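Side-chain contact in xyloglucan-specific endo-beta-1,4-glucanase (Uncultured bacterium, PDB 4W88), which hydrolyses internal beta-1,4-glucosidic bonds in the backbone of xyloglucan, a branched polysaccharide of plant cell walls: residues A[18-23]-A[306-311]. The protein carries 1 engineered substitution. Numbering follows the deposited sequence.
Sequences LGNTLD and NNIYHG
Asn-20 and Asn-306 meet in a small, water-bridged contact between two loops at the C-terminal end of the barrel. The 18-23 loop follows the first strand, 15-18, and the 306-311 loop follows the last, 300-305. These strands are neighbours where the barrel closes. Gly-19 and Asn-306 are the closest points of the two backbones, with CA atoms 4.3 Å apart.

The two asparagine side chains run side by side in the same direction. The flat amide of Asn-20 is laid face-on over CB of Asn-306; CG and ND2 of Asn-20 are both 3.8 Å from that carbon. The amide planes are turned 53° apart, and the two groups are joined through one water. That water donates to OD1 of Asn-20 at 2.9 Å and accepts from ND2 of Asn-306 at 3.1 Å. ND2 of Asn-306 also bonds to the backbone oxygen of Glu-314. CD1 of Ile-308 approaches ND2 of Asn-20 more loosely, at 4.3 Å.

Each loop is also braced internally. In Asn-306, CG sits between the backbone N and the carbonyl carbon (chi1 60°). This turns OD1 back to the N of Ile-308, 3.0 Å away, and closes an Asx turn. Within the 18-23 loop, the Asp-23 carboxylate receives two backbone N-H groups. OD2 of Asp-23 takes that of Asn-20 on its syn side. The N of Thr-21 donates to OD1 of Asp-23 at 2.7 Å. Asn-39 ties the loops together from outside, since its ND2 bonds to the backbone oxygens of both Asn-20 and Asn-306.

A bound Tris molecule lies about 5 Å from the Asn-20 side chain. The arrangement joins the first and last beta-alpha loops of a TIM barrel, on the catalytic face of a GH5 glycoside hydrolase.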
loop_
_atom_site.group_PDB
_atom_site.type_symbol
_atom_site.label_atom_id
_atom_site.label_comp_id
_atom_site.label_asym_id
_atom_site.label_seq_id
_atom_site.Cartn_x
_atom_site.Cartn_y
_atom_site.Cartn_z
ATOM N N LEU A 18 -0.650 7.130 5.073
ATOM C CA LEU A 18 -0.608 7.492 6.531
ATOM C C LEU A 18 0.272 6.473 7.264
ATOM O O LEU A 18 -0.215 5.594 8.014
ATOM C CB LEU A 18 -2.056 7.438 7.055
ATOM C CG LEU A 18 -2.288 7.971 8.489
ATOM C CD1 LEU A 18 -2.013 9.469 8.622
ATOM C CD2 LEU A 18 -3.690 7.583 8.864
ATOM N N GLY A 19 1.592 6.598 7.062
ATOM C CA GLY A 19 2.516 5.579 7.526
ATOM C C GLY A 19 2.851 5.642 9.026
ATOM O O GLY A 19 2.809 6.707 9.632
ATOM N N ASN A 20 3.196 4.479 9.613
ATOM C CA ASN A 20 3.656 4.372 11.013
ATOM C C ASN A 20 2.592 4.883 12.005
ATOM O O ASN A 20 2.930 5.595 12.978
ATOM C CB ASN A 20 5.018 5.073 11.231
ATOM C CG ASN A 20 6.197 4.226 10.783
ATOM O OD1 ASN A 20 6.065 3.270 9.960
ATOM N ND2 ASN A 20 7.359 4.587 11.232
ATOM N N THR A 21 1.330 4.597 11.639
ATOM C CA THR A 21 0.136 5.155 12.354
ATOM C C THR A 21 -0.762 3.986 12.758
ATOM O O THR A 21 -0.400 3.303 13.725
ATOM C CB THR A 21 -0.467 6.282 11.524
ATOM O OG1 THR A 21 0.560 7.224 11.153
ATOM C CG2 THR A 21 -1.563 6.981 12.197
ATOM N N LEU A 22 -1.836 3.684 12.015
ATOM C CA LEU A 22 -2.670 2.551 12.378
ATOM C C LEU A 22 -1.967 1.193 12.138
ATOM O O LEU A 22 -2.423 0.149 12.620
ATOM C CB LEU A 22 -3.996 2.627 11.683
ATOM C CG LEU A 22 -4.800 3.895 12.008
ATOM C CD1 LEU A 22 -6.068 3.836 11.192
ATOM C CD2 LEU A 22 -5.177 3.971 13.470
ATOM N N ASP A 23 -0.866 1.230 11.398
ATOM C CA ASP A 23 -0.010 0.093 11.127
ATOM C C ASP A 23 0.984 -0.171 12.224
ATOM O O ASP A 23 1.589 -1.250 12.250
ATOM C CB ASP A 23 0.765 0.245 9.797
ATOM C CG ASP A 23 1.375 1.642 9.598
ATOM O OD1 ASP A 23 0.696 2.696 9.828
ATOM O OD2 ASP A 23 2.560 1.686 9.136
ATOM N N ASN A 306 6.042 8.400 6.584
ATOM C CA ASN A 306 6.087 8.000 7.987
ATOM C C ASN A 306 6.274 9.093 9.029
ATOM O O ASN A 306 6.477 8.795 10.236
ATOM C CB ASN A 306 7.118 6.862 8.186
ATOM C CG ASN A 306 8.516 7.274 7.796
ATOM O OD1 ASN A 306 8.738 8.462 7.552
ATOM N ND2 ASN A 306 9.449 6.352 7.848
ATOM N N ASN A 307 6.281 10.336 8.568
ATOM C CA ASN A 307 6.533 11.528 9.419
ATOM C C ASN A 307 7.911 11.546 10.032
ATOM O O ASN A 307 8.094 12.215 11.041
ATOM C CB ASN A 307 5.451 11.628 10.475
ATOM C CG ASN A 307 5.339 12.993 11.112
ATOM O OD1 ASN A 307 5.684 13.999 10.505
ATOM N ND2 ASN A 307 4.861 13.033 12.332
ATOM N N ILE A 308 8.892 10.890 9.384
ATOM C CA ILE A 308 10.274 10.939 9.864
ATOM C C ILE A 308 11.073 11.752 8.870
ATOM O O ILE A 308 11.166 11.375 7.720
ATOM C CB ILE A 308 10.891 9.545 10.045
ATOM C CG1 ILE A 308 10.099 8.758 11.104
ATOM C CG2 ILE A 308 12.353 9.681 10.465
ATOM C CD1 ILE A 308 10.611 7.339 11.267
ATOM N N TYR A 309 11.687 12.854 9.323
ATOM C CA TYR A 309 12.463 13.718 8.443
ATOM C C TYR A 309 13.698 14.273 9.161
ATOM O O TYR A 309 14.789 14.155 8.656
ATOM C CB TYR A 309 11.609 14.883 7.928
ATOM C CG TYR A 309 12.248 15.735 6.851
ATOM C CD1 TYR A 309 12.173 15.347 5.533
ATOM C CD2 TYR A 309 12.888 16.905 7.142
ATOM C CE1 TYR A 309 12.719 16.107 4.539
ATOM C CE2 TYR A 309 13.444 17.688 6.146
ATOM C CZ TYR A 309 13.365 17.285 4.834
ATOM O OH TYR A 309 13.853 17.988 3.743
ATOM N N HIS A 310 13.522 14.914 10.305
ATOM C CA HIS A 310 14.642 15.509 10.965
ATOM C C HIS A 310 15.310 14.539 11.924
ATOM O O HIS A 310 16.470 14.651 12.193
ATOM C CB HIS A 310 14.216 16.765 11.737
ATOM C CG HIS A 310 13.674 17.883 10.897
ATOM N ND1 HIS A 310 14.448 18.595 9.998
ATOM C CD2 HIS A 310 12.452 18.468 10.891
ATOM C CE1 HIS A 310 13.705 19.535 9.437
ATOM N NE2 HIS A 310 12.489 19.476 9.958
ATOM N N GLY A 311 14.556 13.612 12.468
ATOM C CA GLY A 311 15.112 12.683 13.428
ATOM C C GLY A 311 15.614 11.426 12.785
ATOM O O GLY A 311 15.565 11.278 11.581
HETATM O O HOH W 1 8.152 3.584 7.995
#